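Long-range contacts in putative uncharacterized protein PH0594 (Pyrococcus horikoshii, PDB 4HXF), which probably acts as a serine peptidase of the prolyl oligopeptidase family, an acylaminoacyl peptidase that assembles into a self-compartmentalizing hexamer: residues 359-364 with 414-419; 351-356 with 364-369; 436-441 with 469-474. All coordinates share one frame; numbering follows the deposited sequence.

Interaction 1: 359-364 with 414-419; sequences IDLELD and NPRGSN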
loop_
_atom_site.group_PDB
_atom_site.type_symbol
_atom_site.label_atom_id
_atom_site.label_comp_id
_atom_site.label_asym_id
_atom_site.label_seq_id
_atom_site.Cartn_x
_atom_site.Cartn_y
_atom_site.Cartn_z
ATOM N N ILE A 359 -10.278 56.460 35.988
ATOM C CA ILE A 359 -9.119 57.159 36.584
ATOM C C ILE A 359 -9.144 58.555 35.872
ATOM O O ILE A 359 -10.140 59.302 35.995
ATOM C CB ILE A 359 -7.778 56.364 36.533
ATOM C CG1 ILE A 359 -7.959 54.935 37.106
ATOM C CG2 ILE A 359 -6.675 57.128 37.352
ATOM C CD1 ILE A 359 -6.680 54.095 36.973
ATOM N N ASP A 360 -8.136 58.792 35.052
ATOM C CA ASP A 360 -7.891 59.991 34.287
ATOM C C ASP A 360 -8.395 59.967 32.839
ATOM O O ASP A 360 -8.246 60.917 32.168
ATOM C CB ASP A 360 -6.348 60.325 34.318
ATOM C CG ASP A 360 -5.432 59.188 33.803
ATOM O OD1 ASP A 360 -5.825 58.016 33.844
ATOM O OD2 ASP A 360 -4.283 59.496 33.409
ATOM N N LEU A 361 -9.039 58.886 32.361
ATOM C CA LEU A 361 -9.359 58.785 30.943
ATOM C C LEU A 361 -10.845 58.509 30.770
ATOM O O LEU A 361 -11.495 58.089 31.674
ATOM C CB LEU A 361 -8.596 57.609 30.350
ATOM C CG LEU A 361 -7.055 57.712 30.236
ATOM C CD1 LEU A 361 -6.413 56.465 29.680
ATOM C CD2 LEU A 361 -6.765 58.981 29.394
ATOM N N GLU A 362 -11.310 58.742 29.565
ATOM C CA GLU A 362 -12.630 58.267 29.081
ATOM C C GLU A 362 -12.383 57.221 28.018
ATOM O O GLU A 362 -11.548 57.409 27.136
ATOM C CB GLU A 362 -13.516 59.429 28.605
ATOM C CG GLU A 362 -14.943 58.972 28.228
ATOM C CD GLU A 362 -15.884 60.122 27.861
ATOM O OE1 GLU A 362 -16.295 60.177 26.675
ATOM O OE2 GLU A 362 -16.052 61.008 28.719
ATOM N N LEU A 363 -13.024 56.033 28.122
ATOM C CA LEU A 363 -12.685 54.858 27.279
ATOM C C LEU A 363 -13.937 54.315 26.609
ATOM O O LEU A 363 -15.098 54.659 26.993
ATOM C CB LEU A 363 -12.138 53.716 28.203
ATOM C CG LEU A 363 -10.909 54.026 29.049
ATOM C CD1 LEU A 363 -10.434 52.715 29.754
ATOM C CD2 LEU A 363 -9.811 54.526 28.242
ATOM N N ASP A 364 -13.684 53.480 25.600
ATOM C CA ASP A 364 -14.707 52.764 24.883
ATOM C C ASP A 364 -14.966 51.376 25.472
ATOM O O ASP A 364 -14.027 50.617 25.731
ATOM C CB ASP A 364 -14.263 52.571 23.442
ATOM C CG ASP A 364 -14.322 53.885 22.620
ATOM O OD1 ASP A 364 -15.222 54.707 22.768
ATOM O OD2 ASP A 364 -13.423 53.988 21.764
ATOM N N ASN A 414 -11.767 48.583 25.547
ATOM C CA ASN A 414 -10.369 48.803 25.125
ATOM C C ASN A 414 -9.632 49.559 26.248
ATOM O O ASN A 414 -9.701 50.808 26.341
ATOM C CB ASN A 414 -10.336 49.586 23.817
ATOM C CG ASN A 414 -10.564 48.716 22.594
ATOM O OD1 ASN A 414 -10.160 47.540 22.596
ATOM N ND2 ASN A 414 -11.159 49.285 21.492
ATOM N N PRO A 415 -8.948 48.830 27.129
ATOM C CA PRO A 415 -8.273 49.551 28.242
ATOM C C PRO A 415 -7.061 50.273 27.692
ATOM O O PRO A 415 -6.614 50.007 26.532
ATOM C CB PRO A 415 -7.809 48.420 29.159
ATOM C CG PRO A 415 -7.776 47.242 28.295
ATOM C CD PRO A 415 -8.810 47.354 27.189
ATOM N N ARG A 416 -6.468 51.164 28.466
ATOM C CA ARG A 416 -5.175 51.696 28.069
ATOM C C ARG A 416 -4.169 50.576 27.838
ATOM O O ARG A 416 -4.213 49.478 28.393
ATOM C CB ARG A 416 -4.666 52.692 29.150
ATOM C CG ARG A 416 -4.103 52.016 30.457
ATOM C CD ARG A 416 -4.021 53.057 31.573
ATOM N NE ARG A 416 -5.369 53.442 31.972
ATOM C CZ ARG A 416 -5.719 54.571 32.517
ATOM N NH1 ARG A 416 -4.808 55.498 32.852
ATOM N NH2 ARG A 416 -6.967 54.807 32.792
ATOM N N GLY A 417 -3.384 50.846 26.799
ATOM C CA GLY A 417 -2.539 49.856 26.178
ATOM C C GLY A 417 -3.082 49.385 24.831
ATOM O O GLY A 417 -2.295 48.859 24.023
ATOM N N SER A 418 -4.393 49.486 24.573
ATOM C CA SER A 418 -4.995 49.004 23.347
ATOM C C SER A 418 -4.518 49.813 22.155
ATOM O O SER A 418 -4.176 51.052 22.268
ATOM C CB SER A 418 -6.472 49.114 23.398
ATOM O OG SER A 418 -7.093 48.357 24.459
ATOM N N ASN A 419 -4.565 49.183 21.011
ATOM C CA ASN A 419 -4.522 49.919 19.732
ATOM C C ASN A 419 -5.781 50.668 19.450
ATOM O O ASN A 419 -6.814 50.434 20.054
ATOM C CB ASN A 419 -4.238 48.935 18.562
ATOM C CG ASN A 419 -3.333 49.546 17.500
ATOM O OD1 ASN A 419 -3.190 50.774 17.411
ATOM N ND2 ASN A 419 -2.649 48.679 16.747
HETATM O O HOH W 1 -10.956 52.930 25.028
#

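Interaction 2: 351-356 with 364-369; sequences PRHFRF and DGWYIK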
loop_
_atom_site.group_PDB
_atom_site.type_symbol
_atom_site.label_atom_id
_atom_site.label_comp_id
_atom_site.label_asym_id
_atom_site.label_seq_id
_atom_site.Cartn_x
_atom_site.Cartn_y
_atom_site.Cartn_z
ATOM N N PRO A 351 -23.363 44.813 18.901
ATOM C CA PRO A 351 -22.889 45.356 20.163
ATOM C C PRO A 351 -23.392 46.798 20.309
ATOM O O PRO A 351 -23.653 47.527 19.303
ATOM C CB PRO A 351 -21.387 45.259 20.050
ATOM C CG PRO A 351 -21.066 45.060 18.648
ATOM C CD PRO A 351 -22.255 44.438 17.998
ATOM N N ARG A 352 -23.635 47.171 21.534
ATOM C CA ARG A 352 -23.950 48.555 21.925
ATOM C C ARG A 352 -22.702 49.223 22.495
ATOM O O ARG A 352 -22.178 48.744 23.542
ATOM C CB ARG A 352 -25.066 48.581 22.962
ATOM C CG ARG A 352 -25.311 50.022 23.489
ATOM C CD ARG A 352 -26.604 50.237 24.202
ATOM N NE ARG A 352 -27.726 50.289 23.262
ATOM C CZ ARG A 352 -29.000 50.476 23.627
ATOM N NH1 ARG A 352 -29.345 50.634 24.914
ATOM N NH2 ARG A 352 -29.944 50.450 22.713
ATOM N N HIS A 353 -22.260 50.343 21.893
ATOM C CA HIS A 353 -21.112 51.063 22.330
ATOM C C HIS A 353 -21.510 51.912 23.549
ATOM O O HIS A 353 -22.636 52.476 23.593
ATOM C CB HIS A 353 -20.624 51.957 21.202
ATOM C CG HIS A 353 -19.553 52.908 21.596
ATOM N ND1 HIS A 353 -19.769 54.245 21.679
ATOM C CD2 HIS A 353 -18.278 52.684 22.021
ATOM C CE1 HIS A 353 -18.616 54.845 22.119
ATOM N NE2 HIS A 353 -17.692 53.889 22.286
ATOM N N PHE A 354 -20.613 52.039 24.499
ATOM C CA PHE A 354 -20.753 52.985 25.629
ATOM C C PHE A 354 -19.431 53.570 26.007
ATOM O O PHE A 354 -18.385 52.973 25.825
ATOM C CB PHE A 354 -21.407 52.383 26.881
ATOM C CG PHE A 354 -20.612 51.295 27.561
ATOM C CD1 PHE A 354 -19.918 51.523 28.797
ATOM C CD2 PHE A 354 -20.593 49.960 27.067
ATOM C CE1 PHE A 354 -19.172 50.505 29.419
ATOM C CE2 PHE A 354 -19.879 48.968 27.738
ATOM C CZ PHE A 354 -19.173 49.218 28.933
ATOM N N ARG A 355 -19.469 54.819 26.470
ATOM C CA ARG A 355 -18.281 55.412 27.030
ATOM C C ARG A 355 -18.287 55.314 28.545
ATOM O O ARG A 355 -19.376 55.281 29.205
ATOM C CB ARG A 355 -18.314 56.913 26.641
ATOM C CG ARG A 355 -18.182 57.154 25.170
ATOM C CD ARG A 355 -16.827 56.873 24.652
ATOM N NE ARG A 355 -15.904 57.934 24.966
ATOM C CZ ARG A 355 -14.603 57.958 24.668
ATOM N NH1 ARG A 355 -13.989 56.932 24.112
ATOM N NH2 ARG A 355 -13.888 59.049 24.948
ATOM N N PHE A 356 -17.118 55.318 29.138
ATOM C CA PHE A 356 -17.022 55.304 30.593
ATOM C C PHE A 356 -15.744 55.988 31.041
ATOM O O PHE A 356 -14.747 56.000 30.299
ATOM C CB PHE A 356 -17.130 53.842 31.112
ATOM C CG PHE A 356 -15.978 52.919 30.743
ATOM C CD1 PHE A 356 -15.968 52.201 29.522
ATOM C CD2 PHE A 356 -14.925 52.729 31.618
ATOM C CE1 PHE A 356 -14.887 51.385 29.228
ATOM C CE2 PHE A 356 -13.873 51.849 31.336
ATOM C CZ PHE A 356 -13.882 51.188 30.140
ATOM N N ASP A 364 -13.684 53.480 25.600
ATOM C CA ASP A 364 -14.707 52.764 24.883
ATOM C C ASP A 364 -14.966 51.376 25.472
ATOM O O ASP A 364 -14.027 50.617 25.731
ATOM C CB ASP A 364 -14.263 52.571 23.442
ATOM C CG ASP A 364 -14.322 53.885 22.620
ATOM O OD1 ASP A 364 -15.222 54.707 22.768
ATOM O OD2 ASP A 364 -13.423 53.988 21.764
ATOM N N GLY A 365 -16.264 51.085 25.661
ATOM C CA GLY A 365 -16.712 49.714 25.967
ATOM C C GLY A 365 -17.846 49.391 25.013
ATOM O O GLY A 365 -18.439 50.235 24.305
ATOM N N TRP A 366 -18.083 48.103 24.909
ATOM C CA TRP A 366 -19.261 47.544 24.241
ATOM C C TRP A 366 -19.932 46.416 25.022
ATOM O O TRP A 366 -19.263 45.727 25.796
ATOM C CB TRP A 366 -18.943 46.976 22.837
ATOM C CG TRP A 366 -18.361 47.972 21.849
ATOM C CD1 TRP A 366 -19.024 48.637 20.863
ATOM C CD2 TRP A 366 -16.980 48.441 21.758
ATOM N NE1 TRP A 366 -18.202 49.538 20.195
ATOM C CE2 TRP A 366 -16.944 49.425 20.679
ATOM C CE3 TRP A 366 -15.809 48.184 22.467
ATOM C CZ2 TRP A 366 -15.813 50.064 20.344
ATOM C CZ3 TRP A 366 -14.634 48.864 22.095
ATOM C CH2 TRP A 366 -14.642 49.736 21.069
ATOM N N TYR A 367 -21.235 46.240 24.779
ATOM C CA TYR A 367 -21.861 45.036 25.289
ATOM C C TYR A 367 -22.934 44.528 24.415
ATOM O O TYR A 367 -23.443 45.251 23.566
ATOM C CB TYR A 367 -22.422 45.328 26.683
ATOM C CG TYR A 367 -23.626 46.197 26.755
ATOM C CD1 TYR A 367 -23.485 47.590 26.983
ATOM C CD2 TYR A 367 -24.909 45.684 26.746
ATOM C CE1 TYR A 367 -24.560 48.395 27.100
ATOM C CE2 TYR A 367 -25.979 46.544 26.900
ATOM C CZ TYR A 367 -25.783 47.882 27.097
ATOM O OH TYR A 367 -26.896 48.699 27.308
ATOM N N ILE A 368 -23.193 43.228 24.553
ATOM C CA ILE A 368 -24.289 42.576 23.855
ATOM C C ILE A 368 -25.252 42.052 24.879
ATOM O O ILE A 368 -24.883 41.403 25.844
ATOM C CB ILE A 368 -23.819 41.391 22.987
ATOM C CG1 ILE A 368 -22.899 41.843 21.843
ATOM C CG2 ILE A 368 -25.007 40.592 22.475
ATOM C CD1 ILE A 368 -22.036 40.756 21.219
ATOM N N LYS A 369 -26.519 42.360 24.651
ATOM C CA LYS A 369 -27.637 41.936 25.538
ATOM C C LYS A 369 -28.376 40.737 24.884
ATOM O O LYS A 369 -28.713 40.764 23.674
ATOM C CB LYS A 369 -28.610 43.080 25.799
ATOM C CG LYS A 369 -29.724 42.643 26.726
ATOM C CD LYS A 369 -30.720 43.789 26.842
ATOM C CE LYS A 369 -31.755 43.567 27.937
ATOM N NZ LYS A 369 -32.782 44.690 28.174
HETATM O O HOH W 2 -27.177 51.396 27.211
#

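Interaction 3: 436-441 with 469-474; sequences EDFQDI and GYMTNW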
loop_
_atom_site.group_PDB
_atom_site.type_symbol
_atom_site.label_atom_id
_atom_site.label_comp_id
_atom_site.label_asym_id
_atom_site.label_seq_id
_atom_site.Cartn_x
_atom_site.Cartn_y
_atom_site.Cartn_z
ATOM N N GLU A 436 -3.261 49.963 36.020
ATOM C CA GLU A 436 -4.389 50.809 35.520
ATOM C C GLU A 436 -5.241 50.087 34.469
ATOM O O GLU A 436 -6.460 50.283 34.406
ATOM C CB GLU A 436 -3.877 52.130 34.970
ATOM C CG GLU A 436 -3.306 53.114 35.962
ATOM C CD GLU A 436 -1.895 52.739 36.414
ATOM O OE1 GLU A 436 -1.074 52.064 35.728
ATOM O OE2 GLU A 436 -1.557 53.135 37.531
ATOM N N ASP A 437 -4.656 49.258 33.592
ATOM C CA ASP A 437 -5.459 48.569 32.592
ATOM C C ASP A 437 -6.521 47.664 33.185
ATOM O O ASP A 437 -7.657 47.598 32.718
ATOM C CB ASP A 437 -4.656 47.909 31.466
ATOM C CG ASP A 437 -3.748 46.707 31.908
ATOM O OD1 ASP A 437 -3.506 46.521 33.109
ATOM O OD2 ASP A 437 -3.248 46.014 30.996
ATOM N N PHE A 438 -6.173 46.936 34.248
ATOM C CA PHE A 438 -7.126 46.150 34.958
ATOM C C PHE A 438 -8.200 46.979 35.616
ATOM O O PHE A 438 -9.355 46.649 35.557
ATOM C CB PHE A 438 -6.416 45.303 36.008
ATOM C CG PHE A 438 -7.362 44.417 36.843
ATOM C CD1 PHE A 438 -8.254 43.558 36.210
ATOM C CD2 PHE A 438 -7.315 44.443 38.200
ATOM C CE1 PHE A 438 -9.132 42.738 36.974
ATOM C CE2 PHE A 438 -8.152 43.661 38.960
ATOM C CZ PHE A 438 -9.048 42.822 38.351
ATOM N N GLN A 439 -7.815 48.127 36.140
ATOM C CA GLN A 439 -8.784 49.088 36.660
ATOM C C GLN A 439 -9.727 49.534 35.609
ATOM O O GLN A 439 -10.935 49.746 35.892
ATOM C CB GLN A 439 -8.064 50.284 37.348
ATOM C CG GLN A 439 -7.252 49.831 38.603
ATOM C CD GLN A 439 -8.084 49.098 39.688
ATOM O OE1 GLN A 439 -9.162 49.556 40.059
ATOM N NE2 GLN A 439 -7.586 47.936 40.170
ATOM N N ASP A 440 -9.231 49.768 34.384
ATOM C CA ASP A 440 -10.111 50.193 33.270
ATOM C C ASP A 440 -11.181 49.136 32.998
ATOM O O ASP A 440 -12.356 49.457 32.777
ATOM C CB ASP A 440 -9.327 50.424 31.973
ATOM C CG ASP A 440 -8.349 51.626 32.026
ATOM O OD1 ASP A 440 -8.508 52.522 32.849
ATOM O OD2 ASP A 440 -7.389 51.536 31.248
ATOM N N ILE A 441 -10.803 47.867 33.038
ATOM C CA ILE A 441 -11.727 46.741 32.813
ATOM C C ILE A 441 -12.803 46.725 33.941
ATOM O O ILE A 441 -13.996 46.774 33.651
ATOM C CB ILE A 441 -10.973 45.416 32.693
ATOM C CG1 ILE A 441 -10.168 45.435 31.376
ATOM C CG2 ILE A 441 -11.997 44.258 32.719
ATOM C CD1 ILE A 441 -9.101 44.295 31.391
ATOM N N GLY A 469 -5.648 36.244 28.509
ATOM C CA GLY A 469 -5.456 35.085 29.429
ATOM C C GLY A 469 -4.685 35.495 30.670
ATOM O O GLY A 469 -5.083 35.220 31.834
ATOM N N TYR A 470 -3.582 36.253 30.507
ATOM C CA TYR A 470 -2.918 36.914 31.628
ATOM C C TYR A 470 -3.961 37.620 32.466
ATOM O O TYR A 470 -3.964 37.625 33.694
ATOM C CB TYR A 470 -1.893 37.967 31.054
ATOM C CG TYR A 470 -1.433 38.937 32.129
ATOM C CD1 TYR A 470 -0.582 38.570 33.091
ATOM C CD2 TYR A 470 -1.873 40.236 32.137
ATOM C CE1 TYR A 470 -0.173 39.460 34.048
ATOM C CE2 TYR A 470 -1.482 41.166 33.044
ATOM C CZ TYR A 470 -0.565 40.761 34.038
ATOM O OH TYR A 470 -0.173 41.684 35.044
ATOM N N MET A 471 -4.770 38.471 31.809
ATOM C CA MET A 471 -5.676 39.306 32.600
ATOM C C MET A 471 -6.829 38.558 33.275
ATOM O O MET A 471 -7.231 38.929 34.359
ATOM C CB MET A 471 -6.327 40.359 31.752
ATOM C CG MET A 471 -7.099 41.447 32.499
ATOM S SD MET A 471 -5.985 42.513 33.438
ATOM C CE MET A 471 -4.973 43.245 32.190
ATOM N N THR A 472 -7.249 37.453 32.715
ATOM C CA THR A 472 -8.167 36.533 33.357
ATOM C C THR A 472 -7.507 35.932 34.601
ATOM O O THR A 472 -8.086 35.886 35.677
ATOM C CB THR A 472 -8.596 35.383 32.387
ATOM O OG1 THR A 472 -9.360 35.965 31.303
ATOM C CG2 THR A 472 -9.490 34.342 33.059
ATOM N N ASN A 473 -6.287 35.421 34.412
ATOM C CA ASN A 473 -5.492 34.920 35.571
ATOM C C ASN A 473 -5.407 35.942 36.691
ATOM O O ASN A 473 -5.637 35.742 37.903
ATOM C CB ASN A 473 -4.059 34.524 35.169
ATOM C CG ASN A 473 -3.966 33.402 34.173
ATOM O OD1 ASN A 473 -4.910 32.618 33.966
ATOM N ND2 ASN A 473 -2.751 33.281 33.543
ATOM N N TRP A 474 -5.038 37.167 36.277
ATOM C CA TRP A 474 -4.814 38.272 37.194
ATOM C C TRP A 474 -6.052 38.648 37.906
ATOM O O TRP A 474 -6.113 38.754 39.135
ATOM C CB TRP A 474 -4.284 39.431 36.388
ATOM C CG TRP A 474 -3.839 40.615 37.238
ATOM C CD1 TRP A 474 -4.408 41.842 37.201
ATOM C CD2 TRP A 474 -2.637 40.749 38.090
ATOM N NE1 TRP A 474 -3.774 42.708 38.031
ATOM C CE2 TRP A 474 -2.667 42.098 38.610
ATOM C CE3 TRP A 474 -1.637 39.890 38.534
ATOM C CZ2 TRP A 474 -1.672 42.592 39.381
ATOM C CZ3 TRP A 474 -0.669 40.366 39.383
ATOM C CH2 TRP A 474 -0.658 41.677 39.827
#

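Interaction 1: 359-364 with 414-419
Arg416 lies with the faces of its guanidinium against aliphatic side chains of 359-364 and its edge turned to a carboxylate. Leu361 CD1 packs over the centre of one face, 3.5 Å from Arg416 CZ, and Ile359 CD1 lies more loosely over the opposite face. In the plane between them, Arg416 NH1 donates to Asp360 OD1 at 2.9 Å with an N-H...O angle of 172°. Asp360 OD1 accepts on its syn lone pair, and the carboxylate and guanidinium planes are only 23° apart, so the salt bridge is nearly coplanar as well as straight. The arginine gets there by folding: chi1 of 76° sets CG between the backbone N and carbonyl carbon, and a bend at chi3 turns the end of the chain toward the strand. The grip is shared, because Arg416 NH2 makes a second salt bridge, with Asp440, while Asp360 OD2 pairs with Arg428; two carboxylates, one at NH1 and one at NH2, would probably fix the guanidinium's rotation.

Further along, Leu363 points at the other segment and rests CD1 4.1 Å from Pro415 CA. The backbones join at Asp364, where Asn414 N donates to Asp364 O at 3.0 Å. A water bridges the same junction, accepting from Asp364 N at 2.8 Å and donating to Asn414 O. After that the loop leaves the strand through a type II turn from Pro415 to Ser418, whose Pro415 O receives both Ser418 N and, at 2.7 Å, Ser418 OG.

This contact therefore ties the loop after strand 409-413 to strand 361-368 of the alpha/beta-hydrolase sheet. Helix 423-427 packs Phe425 on Leu361, Leu363 and Arg416, and helix 436-451 supplies Glu436 and Asp440 beside the arginine.

Interaction 2: 351-356 with 364-369
A chi1 of 171° carries the His353 ring anti to its backbone N and brings it to Asp364, whose chi1 of -73° sets CG beside its own N. His353 NE2 then donates to Asp364 OD1 at 2.6 Å, the oxygen lying in the ring plane. Arg355, bent at chi2 and chi3, brings NH1 to the same Asp364 OD1 at 2.9 Å in a salt bridge. The two donors come from opposite faces of the carboxylate plane, so one oxygen is clamped from both sides. The other oxygen, Asp364 OD2, hydrogen-bonds Tyr421 OH. The arginine charge and the histidine N-H would probably favour the ionised carboxylate, though Arg355 also pairs with Glu362.

The same face carries Trp366, whose ring lies under His353 CD2, 3.6 Å from Trp366 NE1; the two rings are oblique, and Trp366 NE1 hydrogen-bonds Tyr394 OH. On the other face, Phe354 folds its ring back over Gly365, with Gly365 CA 4.0 Å from the ring centroid in a CH-pi contact. Tyr367 takes Arg352 CB over its face and Phe354 CD2 at its edge, 3.7 Å from Tyr367 CD1. A water bridges Tyr367 OH, which also bonds Glu452, to Arg352 NH1.

Four backbone bonds knit the antiparallel strands, paired as Arg352 with Tyr367 and Phe354 with Gly365; Arg352 N to Tyr367 O, for example, measures 2.8 Å. The segments run at 143° to one another, which reflects a marked twist.

Together they form a beta hairpin at one margin of the eight-stranded sheet. On its other side strand 361-368 pairs antiparallel with strand 409-413, where Tyr412 meets Trp366, while helix 436-451 places Glu447, Phe448 and Leu451 against Phe354.

Interaction 3: 436-441 with 469-474
Phe438 offers one face of its ring to Trp474, whose indole edge points into it. The pair is T-shaped: the phenyl and five-membered ring planes stand at 80° with centroids 5.2 Å apart. Trp474 CD1 makes the nearest approach, 3.9 Å from Phe438 CG and displaced toward the rim of the phenyl ring. Both side chains have CG anti to the backbone N (chi1 of 180° for Phe438), which extends each ring into the space between the helices.

Met471 runs past the same phenyl ring. Its SD is 3.7 Å from Phe438 CD1 in a Met-aromatic contact, well off the ring normal and so oblique. Bends at chi2 and chi3 let its other atoms serve different neighbours: CG meets Ile441 CD1 end-on at 3.7 Å, and the methyl CE lies 3.5 Å from Asp437 OD2. Val384 of the central sheet touches both Ile441 and Met471.

The segment axes remain 11.4 Å apart and cross at -79°, so helices 436-451 and 467-478 meet through long side chains, with no close backbone approach. Helix 467-478 follows Ser466, which, with its flanking glycines, fits the nucleophile elbow of alpha/beta hydrolases; Met471 touches residues of that pattern.

Across these segments the attraction is dispersive and aromatic, and the buried polar groups are satisfied by other residues. Asp437 OD2 bonds Tyr467 OH, its OD1 takes Gly434 N, and Trp474 NE1 donates to Gly434 O. The carboxylate lies against the methyl CE, bonded to the polarisable sulfur, while its main hydrogen bonds go to residues outside the two segments.

All three contacts belong to the alpha/beta-hydrolase part of the chain, on the same side of its centre. Interactions 1 and 2 share Asp364 and strand 361-368, with centres about 13 Å apart, and their segments alternate along the sequence. Interaction 3 comes later in the chain, its centre about 12 Å from that of interaction 1 and 18 Å from that of interaction 2. Helix 436-451 links it to both: Asp440 pairs with Arg416 of interaction 1, and its backbone O lies against Phe356 of interaction 2. The series thus runs from the outer hairpin of the sheet, through the 414-419 loop, to the helix behind the probable nucleophile elbow.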